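Side-chain contacts in endoglucanase (Ruminococcus champanellensis, PDB 6WQV), which probably hydrolyses internal beta-1,4 linkages of cellulose, and perhaps of xylan and related plant polysaccharides, as a broad-specificity family 5 glycoside hydrolase: residues 35-38 against 39-42; 85-88 against 89-92; 134-137 against 138-141; 166-170 against 171-175; 182-185 against 186-190. All coordinates share one frame; numbering follows the deposited sequence.

Contact 1 (35-38 against 39-42)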
loop_
_atom_site.group_PDB
_atom_site.type_symbol
_atom_site.label_atom_id
_atom_site.label_comp_id
_atom_site.label_asym_id
_atom_site.label_seq_id
_atom_site.Cartn_x
_atom_site.Cartn_y
_atom_site.Cartn_z
ATOM N N ALA A 35 -7.037 -4.593 9.445
ATOM C CA ALA A 35 -7.331 -5.827 10.156
ATOM C C ALA A 35 -8.729 -6.319 9.816
ATOM O O ALA A 35 -9.689 -5.542 9.766
ATOM C CB ALA A 35 -7.202 -5.601 11.664
ATOM N N THR A 36 -8.845 -7.623 9.570
ATOM C CA THR A 36 -10.122 -8.260 9.291
ATOM C C THR A 36 -10.506 -9.204 10.424
ATOM O O THR A 36 -9.650 -9.717 11.152
ATOM C CB THR A 36 -10.088 -9.044 7.971
ATOM O OG1 THR A 36 -9.054 -10.038 8.016
ATOM C CG2 THR A 36 -9.849 -8.121 6.786
ATOM N N THR A 37 -11.820 -9.427 10.563
ATOM C CA THR A 37 -12.398 -10.328 11.556
ATOM C C THR A 37 -13.419 -11.248 10.899
ATOM O O THR A 37 -14.239 -11.863 11.590
ATOM C CB THR A 37 -13.074 -9.538 12.675
ATOM O OG1 THR A 37 -14.169 -8.786 12.136
ATOM C CG2 THR A 37 -12.088 -8.569 13.303
ATOM N N THR A 38 -13.364 -11.350 9.570
ATOM C CA THR A 38 -14.452 -11.928 8.793
ATOM C C THR A 38 -14.811 -13.338 9.239
ATOM O O THR A 38 -15.985 -13.723 9.185
ATOM C CB THR A 38 -14.033 -11.939 7.323
ATOM O OG1 THR A 38 -13.363 -10.709 7.002
ATOM C CG2 THR A 38 -15.240 -12.123 6.430
ATOM N N SER A 39 -13.830 -14.118 9.672
ATOM C CA SER A 39 -14.056 -15.532 9.934
ATOM C C SER A 39 -14.618 -15.818 11.320
ATOM O O SER A 39 -14.877 -16.988 11.624
ATOM C CB SER A 39 -12.742 -16.296 9.766
ATOM O OG SER A 39 -11.813 -15.897 10.762
ATOM N N TRP A 40 -14.816 -14.804 12.167
ATOM C CA TRP A 40 -15.328 -15.059 13.507
ATOM C C TRP A 40 -16.220 -13.941 14.042
ATOM O O TRP A 40 -16.975 -14.158 14.998
ATOM C CB TRP A 40 -14.170 -15.309 14.483
ATOM C CG TRP A 40 -13.281 -14.120 14.640
ATOM C CD1 TRP A 40 -12.273 -13.737 13.809
ATOM C CD2 TRP A 40 -13.327 -13.149 15.688
ATOM N NE1 TRP A 40 -11.688 -12.587 14.270
ATOM C CE2 TRP A 40 -12.315 -12.207 15.428
ATOM C CE3 TRP A 40 -14.124 -12.988 16.825
ATOM C CZ2 TRP A 40 -12.079 -11.118 16.258
ATOM C CZ3 TRP A 40 -13.888 -11.906 17.649
ATOM C CH2 TRP A 40 -12.873 -10.985 17.362
ATOM N N LEU A 41 -16.150 -12.753 13.446
ATOM C CA LEU A 41 -16.964 -11.614 13.871
ATOM C C LEU A 41 -17.440 -10.855 12.638
ATOM O O LEU A 41 -16.707 -10.012 12.095
ATOM C CB LEU A 41 -16.185 -10.700 14.810
ATOM C CG LEU A 41 -16.921 -9.493 15.397
ATOM C CD1 LEU A 41 -18.047 -9.912 16.320
ATOM C CD2 LEU A 41 -15.911 -8.602 16.118
ATOM N N PRO A 42 -18.661 -11.118 12.173
ATOM C CA PRO A 42 -19.080 -10.540 10.888
ATOM C C PRO A 42 -19.327 -9.041 10.912
ATOM O O PRO A 42 -19.145 -8.393 9.874
ATOM C CB PRO A 42 -20.357 -11.326 10.542
ATOM C CG PRO A 42 -20.841 -11.860 11.849
ATOM C CD PRO A 42 -19.610 -12.136 12.663
HETATM O O HOH W 1 -9.269 -11.215 13.492
#

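Contact 2 (85-88 against 89-92)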
loop_
_atom_site.group_PDB
_atom_site.type_symbol
_atom_site.label_atom_id
_atom_site.label_comp_id
_atom_site.label_asym_id
_atom_site.label_seq_id
_atom_site.Cartn_x
_atom_site.Cartn_y
_atom_site.Cartn_z
ATOM N N GLY A 85 -22.042 -3.289 3.401
ATOM C CA GLY A 85 -23.342 -3.921 3.392
ATOM C C GLY A 85 -23.562 -4.808 2.178
ATOM O O GLY A 85 -22.668 -5.047 1.365
ATOM N N SER A 86 -24.793 -5.293 2.058
ATOM C CA SER A 86 -25.104 -6.278 1.037
ATOM C C SER A 86 -25.254 -5.627 -0.335
ATOM O O SER A 86 -25.471 -4.419 -0.465
ATOM C CB SER A 86 -26.404 -7.001 1.385
ATOM O OG SER A 86 -27.444 -6.060 1.587
ATOM N N ALA A 87 -25.143 -6.459 -1.369
ATOM C CA ALA A 87 -25.372 -6.012 -2.731
ATOM C C ALA A 87 -26.835 -5.615 -2.915
ATOM O O ALA A 87 -27.716 -6.113 -2.210
ATOM C CB ALA A 87 -25.051 -7.141 -3.706
ATOM N N PRO A 88 -27.132 -4.744 -3.890
ATOM C CA PRO A 88 -26.214 -4.091 -4.828
ATOM C C PRO A 88 -25.606 -2.785 -4.335
ATOM O O PRO A 88 -24.710 -2.272 -5.002
ATOM C CB PRO A 88 -27.109 -3.798 -6.042
ATOM C CG PRO A 88 -28.464 -3.591 -5.441
ATOM C CD PRO A 88 -28.544 -4.551 -4.275
ATOM N N GLU A 89 -26.065 -2.265 -3.192
ATOM C CA GLU A 89 -25.593 -0.957 -2.752
ATOM C C GLU A 89 -24.198 -1.021 -2.148
ATOM O O GLU A 89 -23.423 -0.062 -2.278
ATOM C CB GLU A 89 -26.562 -0.357 -1.730
ATOM C CG GLU A 89 -27.999 -0.228 -2.215
ATOM C CD GLU A 89 -28.849 -1.461 -1.931
ATOM O OE1 GLU A 89 -28.302 -2.486 -1.470
ATOM O OE2 GLU A 89 -30.074 -1.396 -2.164
ATOM N N TYR A 90 -23.861 -2.123 -1.479
ATOM C CA TYR A 90 -22.578 -2.263 -0.802
ATOM C C TYR A 90 -22.276 -1.025 0.041
ATOM O O TYR A 90 -21.197 -0.432 -0.029
ATOM C CB TYR A 90 -21.451 -2.539 -1.802
ATOM C CG TYR A 90 -21.594 -3.834 -2.576
ATOM C CD1 TYR A 90 -21.459 -5.059 -1.940
ATOM C CD2 TYR A 90 -21.859 -3.834 -3.943
ATOM C CE1 TYR A 90 -21.583 -6.246 -2.635
ATOM C CE2 TYR A 90 -21.984 -5.023 -4.650
ATOM C CZ TYR A 90 -21.837 -6.225 -3.989
ATOM O OH TYR A 90 -21.954 -7.413 -4.681
ATOM N N GLN A 91 -23.262 -0.631 0.841
ATOM C CA GLN A 91 -23.140 0.571 1.649
ATOM C C GLN A 91 -22.069 0.393 2.714
ATOM O O GLN A 91 -22.086 -0.577 3.478
ATOM C CB GLN A 91 -24.484 0.860 2.312
ATOM C CG GLN A 91 -24.443 1.999 3.286
ATOM C CD GLN A 91 -24.240 3.327 2.602
ATOM O OE1 GLN A 91 -24.836 3.603 1.561
ATOM N NE2 GLN A 91 -23.383 4.156 3.177
ATOM N N ILE A 92 -21.150 1.352 2.785
ATOM C CA ILE A 92 -20.103 1.333 3.798
ATOM C C ILE A 92 -20.646 1.935 5.088
ATOM O O ILE A 92 -21.268 3.004 5.081
ATOM C CB ILE A 92 -18.858 2.082 3.300
ATOM C CG1 ILE A 92 -18.263 1.352 2.097
ATOM C CG2 ILE A 92 -17.839 2.213 4.416
ATOM C CD1 ILE A 92 -17.244 2.167 1.347
HETATM O O HOH W 2 -25.620 -2.247 1.342
HETATM O O HOH W 3 -28.979 -4.184 0.163
#

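Contact 3 (134-137 against 138-141)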
loop_
_atom_site.group_PDB
_atom_site.type_symbol
_atom_site.label_atom_id
_atom_site.label_comp_id
_atom_site.label_asym_id
_atom_site.label_seq_id
_atom_site.Cartn_x
_atom_site.Cartn_y
_atom_site.Cartn_z
ATOM N N SER A 134 -19.397 -9.227 -11.296
ATOM C CA SER A 134 -19.794 -8.950 -9.918
ATOM C C SER A 134 -18.747 -8.104 -9.212
ATOM O O SER A 134 -19.078 -7.147 -8.500
ATOM C CB SER A 134 -19.987 -10.278 -9.185
ATOM O OG SER A 134 -20.264 -10.104 -7.805
ATOM N N VAL A 135 -17.471 -8.435 -9.407
ATOM C CA VAL A 135 -16.408 -7.703 -8.730
ATOM C C VAL A 135 -16.320 -6.278 -9.252
ATOM O O VAL A 135 -16.163 -5.326 -8.476
ATOM C CB VAL A 135 -15.076 -8.459 -8.874
ATOM C CG1 VAL A 135 -13.941 -7.629 -8.314
ATOM C CG2 VAL A 135 -15.156 -9.807 -8.176
ATOM N N ASN A 136 -16.415 -6.097 -10.573
ATOM C CA ASN A 136 -16.376 -4.745 -11.120
ATOM C C ASN A 136 -17.519 -3.902 -10.571
ATOM O O ASN A 136 -17.333 -2.715 -10.270
ATOM C CB ASN A 136 -16.399 -4.787 -12.649
ATOM C CG ASN A 136 -15.012 -4.875 -13.250
ATOM O OD1 ASN A 136 -14.062 -4.274 -12.750
ATOM N ND2 ASN A 136 -14.891 -5.620 -14.339
ATOM N N ALA A 137 -18.707 -4.492 -10.419
ATOM C CA ALA A 137 -19.831 -3.749 -9.851
ATOM C C ALA A 137 -19.559 -3.343 -8.404
ATOM O O ALA A 137 -19.854 -2.210 -8.002
ATOM C CB ALA A 137 -21.110 -4.581 -9.937
ATOM N N ARG A 138 -18.999 -4.255 -7.603
ATOM C CA ARG A 138 -18.718 -3.939 -6.205
ATOM C C ARG A 138 -17.595 -2.921 -6.093
ATOM O O ARG A 138 -17.673 -1.986 -5.284
ATOM C CB ARG A 138 -18.376 -5.223 -5.451
ATOM C CG ARG A 138 -18.049 -5.014 -3.987
ATOM C CD ARG A 138 -18.180 -6.287 -3.182
ATOM N NE ARG A 138 -17.761 -6.077 -1.795
ATOM C CZ ARG A 138 -18.068 -6.883 -0.787
ATOM N NH1 ARG A 138 -18.801 -7.964 -0.995
ATOM N NH2 ARG A 138 -17.639 -6.606 0.442
ATOM N N LEU A 139 -16.551 -3.067 -6.908
ATOM C CA LEU A 139 -15.479 -2.078 -6.927
ATOM C C LEU A 139 -16.021 -0.691 -7.219
ATOM O O LEU A 139 -15.637 0.292 -6.578
ATOM C CB LEU A 139 -14.467 -2.452 -8.004
ATOM C CG LEU A 139 -13.330 -3.385 -7.617
ATOM C CD1 LEU A 139 -12.589 -3.798 -8.870
ATOM C CD2 LEU A 139 -12.408 -2.695 -6.631
ATOM N N ASP A 140 -16.885 -0.583 -8.226
ATOM C CA ASP A 140 -17.449 0.715 -8.555
ATOM C C ASP A 140 -18.298 1.246 -7.407
ATOM O O ASP A 140 -18.209 2.430 -7.056
ATOM C CB ASP A 140 -18.250 0.609 -9.845
ATOM C CG ASP A 140 -19.029 1.850 -10.129
ATOM O OD1 ASP A 140 -18.404 2.893 -10.425
ATOM O OD2 ASP A 140 -20.266 1.797 -10.022
ATOM N N ALA A 141 -19.095 0.379 -6.780
ATOM C CA ALA A 141 -19.957 0.831 -5.695
ATOM C C ALA A 141 -19.151 1.366 -4.517
ATOM O O ALA A 141 -19.493 2.411 -3.948
ATOM C CB ALA A 141 -20.884 -0.298 -5.237
HETATM O O HOH W 4 -21.863 -0.845 -9.038
#

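Contact 4 (166-170 against 171-175)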
loop_
_atom_site.group_PDB
_atom_site.type_symbol
_atom_site.label_atom_id
_atom_site.label_comp_id
_atom_site.label_asym_id
_atom_site.label_seq_id
_atom_site.Cartn_x
_atom_site.Cartn_y
_atom_site.Cartn_z
ATOM N N ARG A 166 -5.155 -11.330 -6.373
ATOM C CA ARG A 166 -4.460 -12.581 -6.643
ATOM C C ARG A 166 -5.438 -13.745 -6.546
ATOM O O ARG A 166 -6.593 -13.583 -6.144
ATOM C CB ARG A 166 -3.311 -12.768 -5.652
ATOM C CG ARG A 166 -3.793 -13.029 -4.230
ATOM C CD ARG A 166 -2.669 -12.899 -3.231
ATOM N NE ARG A 166 -3.092 -13.187 -1.862
ATOM C CZ ARG A 166 -3.595 -12.283 -1.029
ATOM N NH1 ARG A 166 -3.757 -11.031 -1.419
ATOM N NH2 ARG A 166 -3.936 -12.637 0.206
ATOM N N LEU A 167 -4.953 -14.926 -6.935
ATOM C CA LEU A 167 -5.741 -16.153 -6.850
ATOM C C LEU A 167 -5.427 -16.862 -5.542
ATOM O O LEU A 167 -4.504 -17.672 -5.456
ATOM C CB LEU A 167 -5.414 -17.072 -8.015
ATOM C CG LEU A 167 -5.994 -16.704 -9.371
ATOM C CD1 LEU A 167 -5.389 -17.646 -10.409
ATOM C CD2 LEU A 167 -7.507 -16.784 -9.343
ATOM N N VAL A 168 -6.224 -16.583 -4.515
ATOM C CA VAL A 168 -5.950 -17.143 -3.198
ATOM C C VAL A 168 -6.132 -18.653 -3.240
ATOM O O VAL A 168 -7.146 -19.159 -3.735
ATOM C CB VAL A 168 -6.855 -16.486 -2.145
ATOM C CG1 VAL A 168 -6.618 -17.100 -0.780
ATOM C CG2 VAL A 168 -6.602 -14.991 -2.104
ATOM N N GLY A 169 -5.138 -19.382 -2.733
ATOM C CA GLY A 169 -5.185 -20.828 -2.698
ATOM C C GLY A 169 -4.694 -21.523 -3.950
ATOM O O GLY A 169 -4.531 -22.752 -3.933
ATOM N N ASP A 170 -4.470 -20.789 -5.034
ATOM C CA ASP A 170 -3.915 -21.373 -6.241
ATOM C C ASP A 170 -2.471 -21.800 -5.986
ATOM O O ASP A 170 -1.753 -21.158 -5.214
ATOM C CB ASP A 170 -3.943 -20.333 -7.360
ATOM C CG ASP A 170 -3.685 -20.934 -8.730
ATOM O OD1 ASP A 170 -4.636 -21.467 -9.338
ATOM O OD2 ASP A 170 -2.531 -20.863 -9.203
ATOM N N PRO A 171 -2.020 -22.892 -6.614
ATOM C CA PRO A 171 -0.607 -23.272 -6.471
ATOM C C PRO A 171 0.346 -22.159 -6.849
ATOM O O PRO A 171 1.484 -22.145 -6.368
ATOM C CB PRO A 171 -0.461 -24.481 -7.406
ATOM C CG PRO A 171 -1.841 -25.037 -7.514
ATOM C CD PRO A 171 -2.762 -23.836 -7.470
ATOM N N ASN A 172 -0.077 -21.222 -7.695
ATOM C CA ASN A 172 0.754 -20.089 -8.075
ATOM C C ASN A 172 0.200 -18.767 -7.557
ATOM O O ASN A 172 0.452 -17.709 -8.140
ATOM C CB ASN A 172 0.961 -20.063 -9.586
ATOM C CG ASN A 172 1.849 -21.189 -10.053
ATOM O OD1 ASN A 172 3.039 -21.218 -9.739
ATOM N ND2 ASN A 172 1.275 -22.136 -10.785
ATOM N N GLU A 173 -0.525 -18.818 -6.436
ATOM C CA GLU A 173 -1.069 -17.608 -5.833
ATOM C C GLU A 173 -0.031 -16.492 -5.769
ATOM O O GLU A 173 -0.313 -15.346 -6.137
ATOM C CB GLU A 173 -1.599 -17.923 -4.431
ATOM C CG GLU A 173 -1.878 -16.679 -3.606
ATOM C CD GLU A 173 -2.526 -16.974 -2.261
ATOM O OE1 GLU A 173 -2.797 -18.154 -1.960
ATOM O OE2 GLU A 173 -2.777 -16.014 -1.504
ATOM N N TRP A 174 1.180 -16.809 -5.295
ATOM C CA TRP A 174 2.246 -15.826 -5.122
ATOM C C TRP A 174 3.327 -15.964 -6.185
ATOM O O TRP A 174 4.479 -15.571 -5.959
ATOM C CB TRP A 174 2.860 -15.933 -3.728
ATOM C CG TRP A 174 1.880 -15.729 -2.616
ATOM C CD1 TRP A 174 1.337 -16.694 -1.819
ATOM C CD2 TRP A 174 1.329 -14.484 -2.169
ATOM N NE1 TRP A 174 0.479 -16.129 -0.908
ATOM C CE2 TRP A 174 0.459 -14.772 -1.099
ATOM C CE3 TRP A 174 1.484 -13.152 -2.572
ATOM C CZ2 TRP A 174 -0.253 -13.781 -0.424
ATOM C CZ3 TRP A 174 0.777 -12.168 -1.899
ATOM C CH2 TRP A 174 -0.083 -12.489 -0.839
ATOM N N ASN A 175 2.976 -16.518 -7.340
ATOM C CA ASN A 175 3.887 -16.696 -8.458
ATOM C C ASN A 175 3.173 -16.371 -9.761
ATOM O O ASN A 175 3.285 -17.098 -10.751
ATOM C CB ASN A 175 4.442 -18.118 -8.497
ATOM C CG ASN A 175 5.567 -18.272 -9.496
ATOM O OD1 ASN A 175 6.377 -17.365 -9.682
ATOM N ND2 ASN A 175 5.616 -19.423 -10.158
HETATM O O HOH W 5 -3.308 -15.316 1.114
HETATM O O HOH W 6 -1.905 -20.761 -2.396
#

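Contact 5 (182-185 against 186-190)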
loop_
_atom_site.group_PDB
_atom_site.type_symbol
_atom_site.label_atom_id
_atom_site.label_comp_id
_atom_site.label_asym_id
_atom_site.label_seq_id
_atom_site.Cartn_x
_atom_site.Cartn_y
_atom_site.Cartn_z
ATOM N N ARG A 182 -4.465 -12.390 -14.495
ATOM C CA ARG A 182 -3.744 -11.168 -14.834
ATOM C C ARG A 182 -4.573 -10.294 -15.761
ATOM O O ARG A 182 -4.581 -9.064 -15.635
ATOM C CB ARG A 182 -2.378 -11.527 -15.416
ATOM C CG ARG A 182 -1.536 -12.332 -14.424
ATOM C CD ARG A 182 -0.125 -12.634 -14.908
ATOM N NE ARG A 182 -0.028 -13.462 -16.106
ATOM C CZ ARG A 182 0.171 -14.780 -16.116
ATOM N NH1 ARG A 182 0.263 -15.470 -14.981
ATOM N NH2 ARG A 182 0.268 -15.411 -17.273
ATOM N N GLN A 183 -5.294 -10.921 -16.699
ATOM C CA GLN A 183 -6.194 -10.167 -17.564
ATOM C C GLN A 183 -7.279 -9.475 -16.751
ATOM O O GLN A 183 -7.512 -8.271 -16.897
ATOM C CB GLN A 183 -6.856 -11.101 -18.576
ATOM C CG GLN A 183 -5.987 -11.576 -19.716
ATOM C CD GLN A 183 -6.685 -12.631 -20.560
ATOM O OE1 GLN A 183 -7.622 -13.289 -20.104
ATOM N NE2 GLN A 183 -6.235 -12.793 -21.798
ATOM N N VAL A 184 -7.985 -10.239 -15.913
ATOM C CA VAL A 184 -9.110 -9.689 -15.163
ATOM C C VAL A 184 -8.676 -8.521 -14.279
ATOM O O VAL A 184 -9.412 -7.538 -14.128
ATOM C CB VAL A 184 -9.798 -10.814 -14.365
ATOM C CG1 VAL A 184 -10.851 -10.246 -13.438
ATOM C CG2 VAL A 184 -10.447 -11.819 -15.318
ATOM N N ILE A 185 -7.476 -8.599 -13.692
ATOM C CA ILE A 185 -6.982 -7.504 -12.852
ATOM C C ILE A 185 -6.854 -6.207 -13.645
ATOM O O ILE A 185 -7.127 -5.120 -13.111
ATOM C CB ILE A 185 -5.677 -7.940 -12.141
ATOM C CG1 ILE A 185 -6.030 -8.942 -11.030
ATOM C CG2 ILE A 185 -4.910 -6.731 -11.623
ATOM C CD1 ILE A 185 -4.860 -9.739 -10.516
ATOM N N ASN A 186 -6.485 -6.289 -14.931
ATOM C CA ASN A 186 -6.456 -5.078 -15.744
ATOM C C ASN A 186 -7.841 -4.437 -15.823
ATOM O O ASN A 186 -7.965 -3.209 -15.822
ATOM C CB ASN A 186 -5.918 -5.366 -17.143
ATOM C CG ASN A 186 -4.454 -5.754 -17.140
ATOM O OD1 ASN A 186 -3.680 -5.308 -16.288
ATOM N ND2 ASN A 186 -4.064 -6.586 -18.096
ATOM N N SER A 187 -8.893 -5.256 -15.925
ATOM C CA SER A 187 -10.253 -4.726 -15.923
ATOM C C SER A 187 -10.578 -4.041 -14.601
ATOM O O SER A 187 -11.184 -2.963 -14.582
ATOM C CB SER A 187 -11.246 -5.861 -16.185
ATOM O OG SER A 187 -12.587 -5.404 -16.169
ATOM N N TYR A 188 -10.191 -4.663 -13.485
ATOM C CA TYR A 188 -10.477 -4.084 -12.175
ATOM C C TYR A 188 -9.772 -2.741 -11.997
ATOM O O TYR A 188 -10.368 -1.786 -11.482
ATOM C CB TYR A 188 -10.055 -5.055 -11.070
ATOM C CG TYR A 188 -10.820 -6.372 -10.995
ATOM C CD1 TYR A 188 -12.021 -6.563 -11.671
ATOM C CD2 TYR A 188 -10.330 -7.429 -10.236
ATOM C CE1 TYR A 188 -12.712 -7.777 -11.588
ATOM C CE2 TYR A 188 -11.017 -8.639 -10.141
ATOM C CZ TYR A 188 -12.205 -8.806 -10.820
ATOM O OH TYR A 188 -12.894 -9.996 -10.753
ATOM N N ASN A 189 -8.502 -2.647 -12.409
ATOM C CA ASN A 189 -7.808 -1.365 -12.309
ATOM C C ASN A 189 -8.471 -0.315 -13.195
ATOM O O ASN A 189 -8.577 0.858 -12.807
ATOM C CB ASN A 189 -6.330 -1.514 -12.678
ATOM C CG ASN A 189 -5.493 -2.051 -11.544
ATOM O OD1 ASN A 189 -5.798 -1.820 -10.374
ATOM N ND2 ASN A 189 -4.428 -2.766 -11.882
ATOM N N GLN A 190 -8.912 -0.713 -14.396
ATOM C CA GLN A 190 -9.582 0.227 -15.290
ATOM C C GLN A 190 -10.884 0.726 -14.675
ATOM O O GLN A 190 -11.197 1.924 -14.735
ATOM C CB GLN A 190 -9.845 -0.428 -16.646
ATOM C CG GLN A 190 -10.462 0.517 -17.653
ATOM C CD GLN A 190 -9.507 1.623 -18.065
ATOM O OE1 GLN A 190 -8.542 1.386 -18.794
ATOM N NE2 GLN A 190 -9.765 2.840 -17.585
HETATM O O HOH W 7 -2.547 -7.414 -14.695
#

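Contact 1 (35-38 against 39-42)
The backbone folds back on itself between Thr37 and Leu41, bringing their CA atoms to 5.3 Å, and Thr37 O receives two successive N-H groups. Leu41 N sits 2.8 Å from Thr37 O, nearly in line with the carbonyl bond. Trp40 N reaches the same Thr37 O at 3.1 Å, but from above the carbonyl plane. One oxygen thus closes a four-residue turn nested within a five-residue one. The Thr37 side chain ties the bend a third time: OG1 donates to Leu41 O over 2.8 Å, within the plane of that carbonyl. A chi1 of 63° places OG1 between the backbone N and the carbonyl carbon, on the side where Leu41 lies, and leaves CG2 for the indole. The loop follows strand 26-29, the first strand of the (beta/alpha)8 barrel, on the end of the barrel where such enzymes carry their active site. Both Thr38 OG1 and Thr37 N bond to the carboxylate of Asp82, which ties the turn to the loop after the second strand. Trp40 folds its indole back across Thr37 O, so that this oxygen lies over one ring face; Trp40 NE1 comes 3.7 Å from Thr37 CB, and Trp40 CZ2 stands 3.9 Å from Thr37 CG2. At the ring edge a water accepts from Trp40 NE1 at 2.9 Å and donates to Thr36 O.

Contact 2 (85-88 against 89-92)
Ser86 O is gripped twice, by Tyr90 N at 3.0 Å from above the carbonyl plane and by a water that itself accepts from Gln91 N. The bond closes a surface bend in the loop between strand 73-76 and helix 94-108 of the (beta/alpha)8 barrel, and a cis peptide before Pro88 helps to turn the chain. At the open end of the bend Gly85 N donates to Gln91 O across 2.7 Å, while Tyr90 CA directs its hydrogen almost straight at Gly85 O. Positive backbone angles at Tyr90 complete the reversal. The carboxylate of Glu89 doubles back at chi2 (90°) to run alongside the Pro88 ring, OE1 lying 3.5 Å from Pro88 CD. A second water joins this OE1 to Ser86 OG, with a weak further link to Ala87 O. The phenol ring of Tyr90 lies between Ala87 and the pair Ala141 and Ile142 of helix 129-149. Ala87 CA stands 3.8 Å from the ring centroid, 14° off the normal, a CH-pi contact over the face; Ala87 CB goes further out along the ring, 3.4 Å from Tyr90 CZ and 3.3 Å from Tyr90 OH.

Contact 3 (134-137 against 138-141)
Leu139 stands one helical turn beyond Val135, and its side chain climbs along the preceding turn. Its CB begins 3.4 Å from Val135 O, the carbonyl that also accepts Leu139 N at 2.8 Å. CG stays close to the same oxygen, at 3.5 Å, because a chi1 of -88° turns the chain beside its own backbone N. At the tip CD1 meets Val135 CG1 at 4.1 Å, the two aliphatic side chains lying side by side and pointing the same way. On the other flank CD1 comes 4.2 Å from Asn136 OD1, where the amide passes obliquely. That amide faces helix 179-197: OD1 bonds Thr191 and ND2 bonds Ser187, both of that helix, whose Tyr188 also covers Val135 and Leu139. One turn on from Asn136, Asp140 directs its OD1 to Thr195, while a water donates both to Asp140 OD2 and, at 2.6 Å, to Ala137 O. That oxygen already receives Ala141 N, so water and backbone share it. Neighbouring outer helices pack side by side in this way round a (beta/alpha)8 barrel, helix 129-149 belonging to the beta-alpha-beta unit that runs from strand 113-117 to strand 157-160.

Contact 4 (166-170 against 171-175)
The carboxylate of Glu173 reaches back to Arg166 and Gly169 inside the loop that follows strand 157-160 of the (beta/alpha)8 barrel, a run of consecutive beta turns. The charged pairing comes first: Arg166 NE donates to Glu173 OE2 at 2.9 Å, lying on the anti lone pair of that oxygen, and the guanidinium and carboxylate planes are only 19° apart. A backbone hydrogen bond holds the other carboxylate oxygen. Gly169 N meets Glu173 OE1 at 2.8 Å from above the carboxylate plane; Gly169 occupies the third place of a type II turn, where a CB would collide with the preceding carbonyl. Two further bonds shape the next turn, Glu173 N to Asp170 O at 2.9 Å and, as an Asx turn, Asn172 N to Asp170 OD2 at 2.9 Å. A CH-pi contact is the third kind. Arg166 CD lies over the six-membered ring of Trp174, 3.8 Å from its centroid, and the guanidinium follows at 22° to the ring plane. An alanine in place of Arg166 would probably leave Glu173 OE2 without its charged mate and uncover part of the indole face. Arg166 NH1 also bonds Gln164 O, and Gln164 lines the pocket that holds the glycan. A water accepts from Arg166 NH2 at 2.9 Å and donates to Glu173 OE2 at 2.8 Å.

Contact 5 (182-185 against 186-190)
Val184 and Tyr188, four residues apart on helix 179-197, carry the apolar part of this contact. Val184 CG1 lies over one face of the phenol ring, 3.7 Å from its centroid and 29° off the normal, a CH-pi contact that leans toward the hydroxyl end: CG1 comes 3.3 Å from Tyr188 CZ. With chi1 at 172°, CG1 lies opposite the backbone N and reaches the ring; the two side chains run the same way. Val184 O lies above the ring near its rim. Backbone bonds form the second group. Tyr188 N meets Val184 O at 3.0 Å and Asn189 N meets Ile185 O at 2.9 Å, but two residues earlier the bonding slackens: Asn186 N to Arg182 O is weak at 3.4 Å. A water there donates to Arg182 O and to Asn186 OD1. Polar side-chain ends find partners beyond the helix: Tyr188 OH bonds Ile126 O, Asn189 ND2 bonds Pro211 O, and Asn186 ND2 and OD1 bond Asp224 O and Val226 N. Exchanging Tyr188 for an alanine would probably open a gap beside Val184 and leave Ile126 O without its hydroxyl mate. These outside bonds satisfy polar groups on buried side chains, Tyr188 OH and Asn189 ND2 among them, and join the helix to the loop before helix 129-149, the end of strand 208-211 and the chain just after helix 219-223.

In the fold
The five contacts follow one another along the chain, each closing before the next opens, and trace the first half of the (beta/alpha)8 barrel. Contacts 1, 2 and 4 shape loops after strands 26-29, 73-76 and 157-160; contacts 3 and 5 lie on helices 129-149 and 179-197. Contacts 2 and 3, with centres 10 Å apart, meet where Tyr90 CE1 packs 3.4 Å from Arg138 CD. Contacts 3 and 5, centres 12 Å apart, join through Leu139 CD1 and Tyr188 CB at 3.6 Å. Contacts 1 and 4, about 10 Å apart at their nearest atoms, do not touch. The loops of contacts 1 and 4 follow barrel strands toward the bound sugars, while contacts 2, 3 and 5 form a continuous chain of packing on the outside.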